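Local atomic coordinates of WbmS, polysaccharide deacetylase involved in O-antigen biosynthesis (Bordetella bronchiseptica, PDB entry 3HFT), a protein that probably removes acetyl groups from a carbohydrate during O-antigen biosynthesis, using a bound zinc ion. Residues 42-47 against 206-211; 48-53 against 73-78; 90-95 against 125-130. One frame throughout, in Å; residues are numbered along the deposited sequence.

Contact 1 of 3, residues 42-47 against 206-211; sequences TFDIDW and DFHPIH. With EDO (1,2-ethanediol), chain F; EDO (1,2-ethanediol), chain D.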
loop_
_atom_site.group_PDB
_atom_site.type_symbol
_atom_site.label_atom_id
_atom_site.label_comp_id
_atom_site.label_asym_id
_atom_site.label_seq_id
_atom_site.Cartn_x
_atom_site.Cartn_y
_atom_site.Cartn_z
ATOM N N THR A 42 2.028 -16.630 -6.607
ATOM C CA THR A 42 2.579 -16.482 -5.277
ATOM C C THR A 42 1.652 -17.176 -4.274
ATOM O O THR A 42 0.431 -17.179 -4.435
ATOM C CB THR A 42 2.833 -14.991 -4.893
ATOM O OG1 THR A 42 1.590 -14.311 -4.700
ATOM C CG2 THR A 42 3.699 -14.264 -5.957
ATOM N N PHE A 43 2.266 -17.758 -3.249
ATOM C CA PHE A 43 1.564 -18.513 -2.240
ATOM C C PHE A 43 1.916 -18.038 -0.849
ATOM O O PHE A 43 3.049 -18.115 -0.442
ATOM C CB PHE A 43 1.909 -19.991 -2.423
ATOM C CG PHE A 43 1.447 -20.529 -3.749
ATOM C CD1 PHE A 43 0.170 -21.045 -3.884
ATOM C CD2 PHE A 43 2.270 -20.470 -4.854
ATOM C CE1 PHE A 43 -0.289 -21.468 -5.112
ATOM C CE2 PHE A 43 1.839 -20.897 -6.086
ATOM C CZ PHE A 43 0.559 -21.388 -6.223
ATOM N N ASP A 44 0.930 -17.498 -0.150
ATOM C CA ASP A 44 1.035 -17.110 1.243
ATOM C C ASP A 44 0.638 -18.372 2.054
ATOM O O ASP A 44 -0.537 -18.802 2.058
ATOM C CB ASP A 44 0.070 -15.986 1.574
ATOM C CG ASP A 44 0.471 -14.651 0.944
ATOM O OD1 ASP A 44 1.581 -14.535 0.391
ATOM O OD2 ASP A 44 -0.346 -13.710 1.030
ATOM N N ILE A 45 1.622 -18.976 2.678
ATOM C CA ILE A 45 1.443 -20.298 3.302
ATOM C C ILE A 45 0.429 -20.239 4.460
ATOM O O ILE A 45 -0.358 -21.147 4.633
ATOM C CB ILE A 45 2.817 -20.914 3.634
ATOM C CG1 ILE A 45 3.582 -21.201 2.313
ATOM C CG2 ILE A 45 2.679 -22.213 4.505
ATOM C CD1 ILE A 45 5.028 -21.755 2.502
ATOM N N ASP A 46 0.421 -19.139 5.206
ATOM C CA ASP A 46 -0.528 -18.902 6.305
ATOM C C ASP A 46 -0.726 -20.093 7.242
ATOM O O ASP A 46 -1.861 -20.498 7.529
ATOM C CB ASP A 46 -1.878 -18.403 5.773
ATOM C CG ASP A 46 -1.813 -16.957 5.357
ATOM O OD1 ASP A 46 -0.680 -16.490 5.125
ATOM O OD2 ASP A 46 -2.871 -16.302 5.251
ATOM N N TRP A 47 0.379 -20.635 7.729
ATOM C CA TRP A 47 0.344 -21.680 8.755
ATOM C C TRP A 47 -0.410 -22.948 8.367
ATOM O O TRP A 47 -0.853 -23.691 9.230
ATOM C CB TRP A 47 -0.189 -21.120 10.100
ATOM C CG TRP A 47 0.634 -19.941 10.563
ATOM C CD1 TRP A 47 1.795 -19.991 11.272
ATOM C CD2 TRP A 47 0.400 -18.553 10.274
ATOM N NE1 TRP A 47 2.287 -18.731 11.456
ATOM C CE2 TRP A 47 1.457 -17.825 10.859
ATOM C CE3 TRP A 47 -0.595 -17.855 9.569
ATOM C CZ2 TRP A 47 1.549 -16.435 10.781
ATOM C CZ3 TRP A 47 -0.503 -16.465 9.495
ATOM C CH2 TRP A 47 0.562 -15.779 10.100
ATOM N N ASP A 206 -2.105 -14.141 -5.749
ATOM C CA ASP A 206 -1.826 -14.687 -4.433
ATOM C C ASP A 206 -2.853 -15.759 -4.057
ATOM O O ASP A 206 -4.062 -15.477 -3.971
ATOM C CB ASP A 206 -1.871 -13.568 -3.409
ATOM C CG ASP A 206 -1.478 -14.007 -1.999
ATOM O OD1 ASP A 206 -0.976 -15.141 -1.816
ATOM O OD2 ASP A 206 -1.629 -13.142 -1.088
ATOM N N PHE A 207 -2.358 -16.974 -3.818
ATOM C CA PHE A 207 -3.194 -18.106 -3.368
ATOM C C PHE A 207 -2.758 -18.587 -1.982
ATOM O O PHE A 207 -1.595 -18.509 -1.638
ATOM C CB PHE A 207 -3.062 -19.292 -4.310
ATOM C CG PHE A 207 -3.655 -19.078 -5.682
ATOM C CD1 PHE A 207 -2.912 -18.516 -6.699
ATOM C CD2 PHE A 207 -4.956 -19.498 -5.960
ATOM C CE1 PHE A 207 -3.472 -18.364 -7.983
ATOM C CE2 PHE A 207 -5.518 -19.329 -7.218
ATOM C CZ PHE A 207 -4.772 -18.749 -8.224
ATOM N N HIS A 208 -3.703 -19.119 -1.229
ATOM C CA HIS A 208 -3.434 -19.780 0.051
ATOM C C HIS A 208 -3.672 -21.281 -0.110
ATOM O O HIS A 208 -4.698 -21.690 -0.643
ATOM C CB HIS A 208 -4.342 -19.240 1.152
ATOM C CG HIS A 208 -4.185 -17.772 1.376
ATOM N ND1 HIS A 208 -4.862 -16.831 0.619
ATOM C CD2 HIS A 208 -3.384 -17.083 2.215
ATOM C CE1 HIS A 208 -4.494 -15.621 1.011
ATOM N NE2 HIS A 208 -3.588 -15.743 1.969
ATOM N N PRO A 209 -2.712 -22.093 0.350
ATOM C CA PRO A 209 -2.835 -23.545 0.337
ATOM C C PRO A 209 -4.171 -24.045 0.873
ATOM O O PRO A 209 -4.778 -24.915 0.238
ATOM C CB PRO A 209 -1.656 -23.990 1.194
ATOM C CG PRO A 209 -0.603 -23.000 0.857
ATOM C CD PRO A 209 -1.364 -21.672 0.760
ATOM N N ILE A 210 -4.647 -23.455 1.973
ATOM C CA ILE A 210 -5.928 -23.852 2.554
ATOM C C ILE A 210 -7.063 -23.675 1.543
ATOM O O ILE A 210 -7.933 -24.540 1.428
ATOM C CB ILE A 210 -6.245 -23.138 3.916
ATOM C CG1 ILE A 210 -7.404 -23.868 4.615
ATOM C CG2 ILE A 210 -6.531 -21.582 3.751
ATOM C CD1 ILE A 210 -7.141 -25.413 4.917
ATOM N N HIS A 211 -7.055 -22.592 0.790
ATOM C CA HIS A 211 -8.155 -22.389 -0.173
ATOM C C HIS A 211 -7.998 -23.246 -1.400
ATOM O O HIS A 211 -8.982 -23.687 -1.993
ATOM C CB HIS A 211 -8.324 -20.915 -0.533
ATOM C CG HIS A 211 -8.684 -20.064 0.635
ATOM N ND1 HIS A 211 -9.686 -20.408 1.508
ATOM C CD2 HIS A 211 -8.149 -18.915 1.105
ATOM C CE1 HIS A 211 -9.775 -19.490 2.453
ATOM N NE2 HIS A 211 -8.856 -18.567 2.226
HETATM C C1 EDO F . -2.237 -11.378 3.252
HETATM O O1 EDO F . -2.471 -11.775 4.620
HETATM C C2 EDO F . -2.603 -12.559 2.353
HETATM O O2 EDO F . -2.081 -13.819 2.875
HETATM C C1 EDO D . -7.570 -16.717 5.012
HETATM O O1 EDO D . -8.432 -16.435 3.906
HETATM C C2 EDO D . -6.371 -17.543 4.534
HETATM O O2 EDO D . -5.249 -17.383 5.421
HETATM O O HOH W 1 -3.029 -21.610 3.734
#

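Contact 2 of 3, residues 48-53 against 73-78; sequences AADFVL and HSTPLL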
loop_
_atom_site.group_PDB
_atom_site.type_symbol
_atom_site.label_atom_id
_atom_site.label_comp_id
_atom_site.label_asym_id
_atom_site.label_seq_id
_atom_site.Cartn_x
_atom_site.Cartn_y
_atom_site.Cartn_z
ATOM N N ALA A 48 -0.538 -23.223 7.074
ATOM C CA ALA A 48 -1.184 -24.464 6.627
ATOM C C ALA A 48 -0.509 -25.715 7.189
ATOM O O ALA A 48 0.715 -25.808 7.289
ATOM C CB ALA A 48 -1.185 -24.519 5.101
ATOM N N ALA A 49 -1.314 -26.707 7.535
ATOM C CA ALA A 49 -0.802 -27.984 7.933
ATOM C C ALA A 49 0.022 -28.532 6.761
ATOM O O ALA A 49 -0.238 -28.215 5.615
ATOM C CB ALA A 49 -1.980 -28.948 8.248
ATOM N N ASP A 50 0.985 -29.394 7.057
ATOM C CA ASP A 50 1.833 -29.989 6.040
ATOM C C ASP A 50 1.077 -30.693 4.915
ATOM O O ASP A 50 1.480 -30.585 3.762
ATOM C CB ASP A 50 2.818 -30.969 6.687
ATOM C CG ASP A 50 3.983 -30.276 7.379
ATOM O OD1 ASP A 50 4.143 -29.042 7.314
ATOM O OD2 ASP A 50 4.777 -30.988 8.005
ATOM N N PHE A 51 -0.000 -31.432 5.219
ATOM C CA PHE A 51 -0.701 -32.167 4.152
ATOM C C PHE A 51 -1.360 -31.186 3.181
ATOM O O PHE A 51 -1.422 -31.424 1.971
ATOM C CB PHE A 51 -1.715 -33.196 4.707
ATOM C CG PHE A 51 -2.966 -32.596 5.289
ATOM C CD1 PHE A 51 -3.009 -32.195 6.617
ATOM C CD2 PHE A 51 -4.135 -32.527 4.537
ATOM C CE1 PHE A 51 -4.161 -31.658 7.165
ATOM C CE2 PHE A 51 -5.302 -32.014 5.080
ATOM C CZ PHE A 51 -5.319 -31.567 6.392
ATOM N N VAL A 52 -1.814 -30.058 3.713
ATOM C CA VAL A 52 -2.402 -28.995 2.901
ATOM C C VAL A 52 -1.329 -28.328 2.032
ATOM O O VAL A 52 -1.532 -28.139 0.842
ATOM C CB VAL A 52 -3.128 -27.963 3.786
ATOM C CG1 VAL A 52 -3.559 -26.707 2.974
ATOM C CG2 VAL A 52 -4.325 -28.617 4.487
ATOM N N LEU A 53 -0.184 -27.979 2.622
ATOM C CA LEU A 53 0.889 -27.341 1.849
ATOM C C LEU A 53 1.403 -28.320 0.801
ATOM O O LEU A 53 1.605 -27.944 -0.356
ATOM C CB LEU A 53 2.024 -26.857 2.776
ATOM C CG LEU A 53 3.263 -26.268 2.095
ATOM C CD1 LEU A 53 2.902 -25.125 1.149
ATOM C CD2 LEU A 53 4.243 -25.796 3.160
ATOM N N HIS A 73 6.177 -20.261 8.827
ATOM C CA HIS A 73 6.603 -21.089 9.944
ATOM C C HIS A 73 7.550 -22.165 9.470
ATOM O O HIS A 73 7.716 -22.389 8.274
ATOM C CB HIS A 73 5.368 -21.691 10.584
ATOM C CG HIS A 73 4.671 -22.676 9.710
ATOM N ND1 HIS A 73 3.768 -22.296 8.734
ATOM C CD2 HIS A 73 4.760 -24.026 9.641
ATOM C CE1 HIS A 73 3.317 -23.378 8.123
ATOM N NE2 HIS A 73 3.924 -24.436 8.631
ATOM N N SER A 74 8.200 -22.817 10.419
ATOM C CA SER A 74 9.166 -23.806 10.076
ATOM C C SER A 74 8.457 -25.129 9.782
ATOM O O SER A 74 7.592 -25.553 10.553
ATOM C CB SER A 74 10.124 -23.995 11.236
ATOM O OG SER A 74 11.051 -24.973 10.882
ATOM N N THR A 75 8.825 -25.756 8.663
ATOM C CA THR A 75 8.337 -27.085 8.270
ATOM C C THR A 75 9.347 -27.722 7.323
ATOM O O THR A 75 9.982 -27.033 6.524
ATOM C CB THR A 75 6.974 -27.034 7.537
ATOM O OG1 THR A 75 6.807 -28.251 6.782
ATOM C CG2 THR A 75 6.886 -25.832 6.584
ATOM N N PRO A 76 9.513 -29.043 7.398
ATOM C CA PRO A 76 10.442 -29.646 6.448
ATOM C C PRO A 76 10.068 -29.428 4.974
ATOM O O PRO A 76 10.928 -29.553 4.104
ATOM C CB PRO A 76 10.426 -31.132 6.827
ATOM C CG PRO A 76 9.225 -31.311 7.681
ATOM C CD PRO A 76 8.946 -30.025 8.334
ATOM N N LEU A 77 8.820 -29.045 4.693
ATOM C CA LEU A 77 8.400 -28.815 3.328
ATOM C C LEU A 77 9.054 -27.579 2.713
ATOM O O LEU A 77 9.116 -27.459 1.495
ATOM C CB LEU A 77 6.871 -28.738 3.241
ATOM C CG LEU A 77 6.117 -30.020 3.611
ATOM C CD1 LEU A 77 4.619 -29.856 3.434
ATOM C CD2 LEU A 77 6.618 -31.151 2.805
ATOM N N LEU A 78 9.572 -26.676 3.536
ATOM C CA LEU A 78 10.323 -25.548 3.002
ATOM C C LEU A 78 11.542 -26.043 2.218
ATOM O O LEU A 78 11.955 -25.425 1.242
ATOM C CB LEU A 78 10.757 -24.586 4.114
ATOM C CG LEU A 78 9.647 -23.890 4.906
ATOM C CD1 LEU A 78 10.234 -22.744 5.739
ATOM C CD2 LEU A 78 8.526 -23.391 3.991
HETATM O O HOH W 2 3.284 -26.624 6.900
#

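Contact 3 of 3, residues 90-95 against 125-130; sequences GVHPNF and RSHSLV. With EDO (1,2-ethanediol), chain F.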
loop_
_atom_site.group_PDB
_atom_site.type_symbol
_atom_site.label_atom_id
_atom_site.label_comp_id
_atom_site.label_asym_id
_atom_site.label_seq_id
_atom_site.Cartn_x
_atom_site.Cartn_y
_atom_site.Cartn_z
ATOM N N GLY A 90 10.311 -17.067 -0.029
ATOM C CA GLY A 90 10.351 -15.767 0.610
ATOM C C GLY A 90 9.731 -15.888 1.995
ATOM O O GLY A 90 9.452 -17.009 2.477
ATOM N N VAL A 91 9.528 -14.747 2.648
ATOM C CA VAL A 91 8.996 -14.717 4.024
ATOM C C VAL A 91 7.660 -14.006 4.134
ATOM O O VAL A 91 7.359 -13.095 3.352
ATOM C CB VAL A 91 10.057 -14.101 5.018
ATOM C CG1 VAL A 91 11.197 -15.074 5.201
ATOM C CG2 VAL A 91 10.554 -12.724 4.524
ATOM N N HIS A 92 6.876 -14.462 5.113
ATOM C CA HIS A 92 5.564 -13.941 5.428
ATOM C C HIS A 92 5.486 -13.595 6.925
ATOM O O HIS A 92 4.834 -14.283 7.712
ATOM C CB HIS A 92 4.510 -14.973 5.034
ATOM C CG HIS A 92 3.144 -14.409 4.796
ATOM N ND1 HIS A 92 2.879 -13.454 3.840
ATOM C CD2 HIS A 92 1.945 -14.734 5.346
ATOM C CE1 HIS A 92 1.582 -13.188 3.836
ATOM N NE2 HIS A 92 0.997 -13.946 4.744
ATOM N N PRO A 93 6.147 -12.502 7.319
ATOM C CA PRO A 93 6.182 -12.079 8.711
ATOM C C PRO A 93 4.795 -11.636 9.180
ATOM O O PRO A 93 4.017 -11.079 8.385
ATOM C CB PRO A 93 7.141 -10.877 8.681
ATOM C CG PRO A 93 6.995 -10.332 7.332
ATOM C CD PRO A 93 6.870 -11.548 6.451
ATOM N N ASN A 94 4.504 -11.887 10.458
ATOM C CA ASN A 94 3.228 -11.534 11.053
ATOM C C ASN A 94 3.346 -10.457 12.106
ATOM O O ASN A 94 3.758 -10.729 13.258
ATOM C CB ASN A 94 2.601 -12.752 11.698
ATOM C CG ASN A 94 1.224 -12.459 12.256
ATOM O OD1 ASN A 94 0.569 -11.472 11.891
ATOM N ND2 ASN A 94 0.761 -13.338 13.110
ATOM N N PHE A 95 2.996 -9.231 11.715
ATOM C CA PHE A 95 3.083 -8.095 12.613
ATOM C C PHE A 95 1.744 -7.739 13.248
ATOM O O PHE A 95 1.684 -6.781 14.020
ATOM C CB PHE A 95 3.615 -6.859 11.881
ATOM C CG PHE A 95 4.939 -7.064 11.168
ATOM C CD1 PHE A 95 6.092 -7.389 11.874
ATOM C CD2 PHE A 95 5.033 -6.863 9.788
ATOM C CE1 PHE A 95 7.318 -7.556 11.217
ATOM C CE2 PHE A 95 6.260 -7.004 9.131
ATOM C CZ PHE A 95 7.403 -7.360 9.841
ATOM N N ARG A 125 6.202 -10.655 1.628
ATOM C CA ARG A 125 4.841 -10.135 1.696
ATOM C C ARG A 125 4.446 -10.295 3.143
ATOM O O ARG A 125 4.705 -11.354 3.737
ATOM C CB ARG A 125 3.851 -10.878 0.809
ATOM C CG ARG A 125 2.456 -10.251 0.864
ATOM C CD ARG A 125 1.540 -11.023 -0.027
ATOM N NE ARG A 125 1.804 -10.804 -1.437
ATOM C CZ ARG A 125 1.727 -11.749 -2.375
ATOM N NH1 ARG A 125 1.507 -13.018 -2.058
ATOM N NH2 ARG A 125 1.922 -11.426 -3.643
ATOM N N SER A 126 3.880 -9.231 3.721
ATOM C CA SER A 126 3.469 -9.247 5.128
ATOM C C SER A 126 2.118 -9.900 5.306
ATOM O O SER A 126 1.206 -9.671 4.516
ATOM C CB SER A 126 3.385 -7.834 5.692
ATOM O OG SER A 126 4.645 -7.188 5.648
ATOM N N HIS A 127 1.976 -10.708 6.366
ATOM C CA HIS A 127 0.684 -11.243 6.712
ATOM C C HIS A 127 -0.224 -10.053 6.977
ATOM O O HIS A 127 0.197 -9.070 7.616
ATOM C CB HIS A 127 0.708 -12.149 7.938
ATOM C CG HIS A 127 -0.631 -12.745 8.217
ATOM N ND1 HIS A 127 -1.285 -13.526 7.288
ATOM C CD2 HIS A 127 -1.471 -12.622 9.274
ATOM C CE1 HIS A 127 -2.456 -13.900 7.785
ATOM N NE2 HIS A 127 -2.598 -13.352 8.981
ATOM N N SER A 128 -1.430 -10.113 6.415
ATOM C CA SER A 128 -2.415 -9.014 6.493
ATOM C C SER A 128 -1.934 -7.694 5.869
ATOM O O SER A 128 -2.501 -6.632 6.136
ATOM C CB SER A 128 -2.905 -8.807 7.921
ATOM O OG SER A 128 -3.608 -9.991 8.311
ATOM N N LEU A 129 -0.884 -7.785 5.055
ATOM C CA LEU A 129 -0.366 -6.643 4.303
ATOM C C LEU A 129 0.003 -5.501 5.220
ATOM O O LEU A 129 -0.181 -4.319 4.900
ATOM C CB LEU A 129 -1.393 -6.234 3.223
ATOM C CG LEU A 129 -1.766 -7.338 2.217
ATOM C CD1 LEU A 129 -2.659 -6.810 1.083
ATOM C CD2 LEU A 129 -0.517 -8.009 1.624
ATOM N N VAL A 130 0.544 -5.861 6.386
ATOM C CA VAL A 130 1.022 -4.864 7.316
ATOM C C VAL A 130 2.289 -4.227 6.733
ATOM O O VAL A 130 3.280 -4.910 6.437
ATOM C CB VAL A 130 1.329 -5.436 8.739
ATOM C CG1 VAL A 130 1.828 -4.280 9.654
ATOM C CG2 VAL A 130 0.128 -6.168 9.372
HETATM C C1 EDO F . -2.237 -11.378 3.252
HETATM O O1 EDO F . -2.471 -11.775 4.620
HETATM C C2 EDO F . -2.603 -12.559 2.353
HETATM O O2 EDO F . -2.081 -13.819 2.875
HETATM O O HOH W 3 2.419 -8.778 9.005
#

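Contact 1 of 3, residues 42-47 against 206-211
Asp44 and Asp206 bring their carboxylates together, with OD2 of Asp44 2.5 Å from OD2 of Asp206 and the two planes turned 70° apart. Asp206 reaches this spot because its CG stands anti to the backbone N (chi1 -175°), which swings the acid end from its own strand toward the neighbouring one. Further along, OD2 of Asp46 lies 3.2 Å from CD2 of His208, a close approach to a ring carbon. Two ethanediol molecules, probably from the crystallisation liquor, occupy the polar side: a hydroxyl of one donates to OD2 of Asp46, and O2 of the other accepts a nearly straight bond of 2.6 Å from NE2 of His208 (164°). OD1 of Asp46 coordinates zinc, as His92 and His127 do, a set matching the Asp-His-His metal site of the polysaccharide deacetylase family; Asp46 follows strand 39-44, the histidines come from the turn after strand 87-91 and from the 125-130 loop. Behind these groups the neighbouring parallel strands 39-44 and 203-207 are joined by Phe207 N to Thr42 O (2.9 Å) and Asp44 N to Phe207 O (3.1 Å). On the apolar face, CE1 of Phe43 lies 3.6 Å from CB of Phe207, the rings barely overlapping; bulky Phe43 packs under helix 50-63, while Phe207 touches Asp179 at the start of helix 179-185. Pro209 sets CD 3.3 Å from Asp44 O, and a water links Ile45 O to Ile210 N. In the second shell, Arg125 forms a salt bridge to OD1 of Asp44, while Asp179 accepts from ND1 of His208 and so fixes its ring's rotation.

Contact 2 of 3, residues 48-53 against 73-78
Leu77 packs against the first turn of helix 50-63, its CD1 3.2 Å from Asp50 O and its CB 3.9 Å from CD2 of Leu53. This is the close-fitting part of the contact. The two leucines run antiparallel past one another, and a branched aliphatic chain suits position 77 because it can put a methyl on the helix backbone and its CB on the neighbouring leucine. With CG anti to the carbonyl carbon (chi1 -64°) and CD1 anti to CA (chi2 -178°), the chain of Leu77 extends CD1 to Asp50 O.

The other side is polar and wetter. Thr75 gives its hydroxyl proton to Asp50, OG1 to OD1 2.8 Å, meeting the oxygen from above the carboxylate plane. The same OG1 accepts from Leu77 N at 3.0 Å (168°), a capping bond at the turn leading into helix 77-83; a hydroxyl can donate and accept at once. Water 2 lies beside them: it donates to Asp50 OD1 (2.6 Å) and to Ala48 O (2.7 Å) and lies in the plane of the His73 ring, 2.9 Å from NE2. Asp50 is thus gripped twice on one oxygen, while its OD2 is 3.6 Å from Thr75 OG1, on the side toward exposed Pro76.

Beneath, Leu53 rests on Trp69 of strand 67-71 and on Pro209 of helix 209-214, Leu78 touches Ala71, and His73 meets the ring of Trp47, so the contact joins two consecutive beta-alpha connections above the strand ends.

Contact 3 of 3, residues 90-95 against 125-130
His92 extends beside the Arg125 carbonyl and the His127 backbone toward the zinc ion, its CG standing anti to the backbone N (chi1 -157°). CB begins 3.8 Å from Arg125 O, CG also faces that oxygen (3.6 Å), and ND1 comes to 2.8 Å of it in a weak, bent hydrogen bond (125°) that may help set the ring's rotation. CD2 lies 3.9 Å from CB of His127, and CE1 is 3.6 Å from His127 N, which sits over one ring face. NE2, the tip, is 3.4 Å from ND1 of His127, at the edge of that ring; both nitrogens bind zinc. Histidine suits both places as a metal ligand, and in His92 the second ring nitrogen serves the bond to Arg125 O.

The backbones hold the pair in register: Arg125 N bonds to Val91 O, and His127 N to Pro93 O (2.9 Å). Water 3 ties Pro93 O, His127 O and Phe95 N together, while CB of Phe95 packs on CG1 of Val130. Arg125 points elsewhere, to Asp44 and Cys148 O.

Around this, strand 87-91 lies beside strand 67-71, helices 107-115 and 133-141 enclose Phe95, and Val130 touches helix 96-100 and Ala132 of the second subunit.

Overall arrangement
Contacts 1 and 3 are buried and face each other across the zinc ion: Asp46 comes from the first, His92 and His127 from the second, and Arg125 of contact 3 forms a salt bridge to Asp44 and probably a hydrogen bond to Thr42. Both start at strands of the same parallel sheet, but contact 1 pairs two of them directly, whereas contact 3 joins a strand end to an irregular loop reaching the subunit interface. Contact 2 lies farther out, partly buried, between two helix starts; beside its leucine packing, its acid and imidazole meet a threonine and a water, not the zinc. It touches contact 1 through Val52 on Pro209 and His73 beside Trp47, but not contact 3.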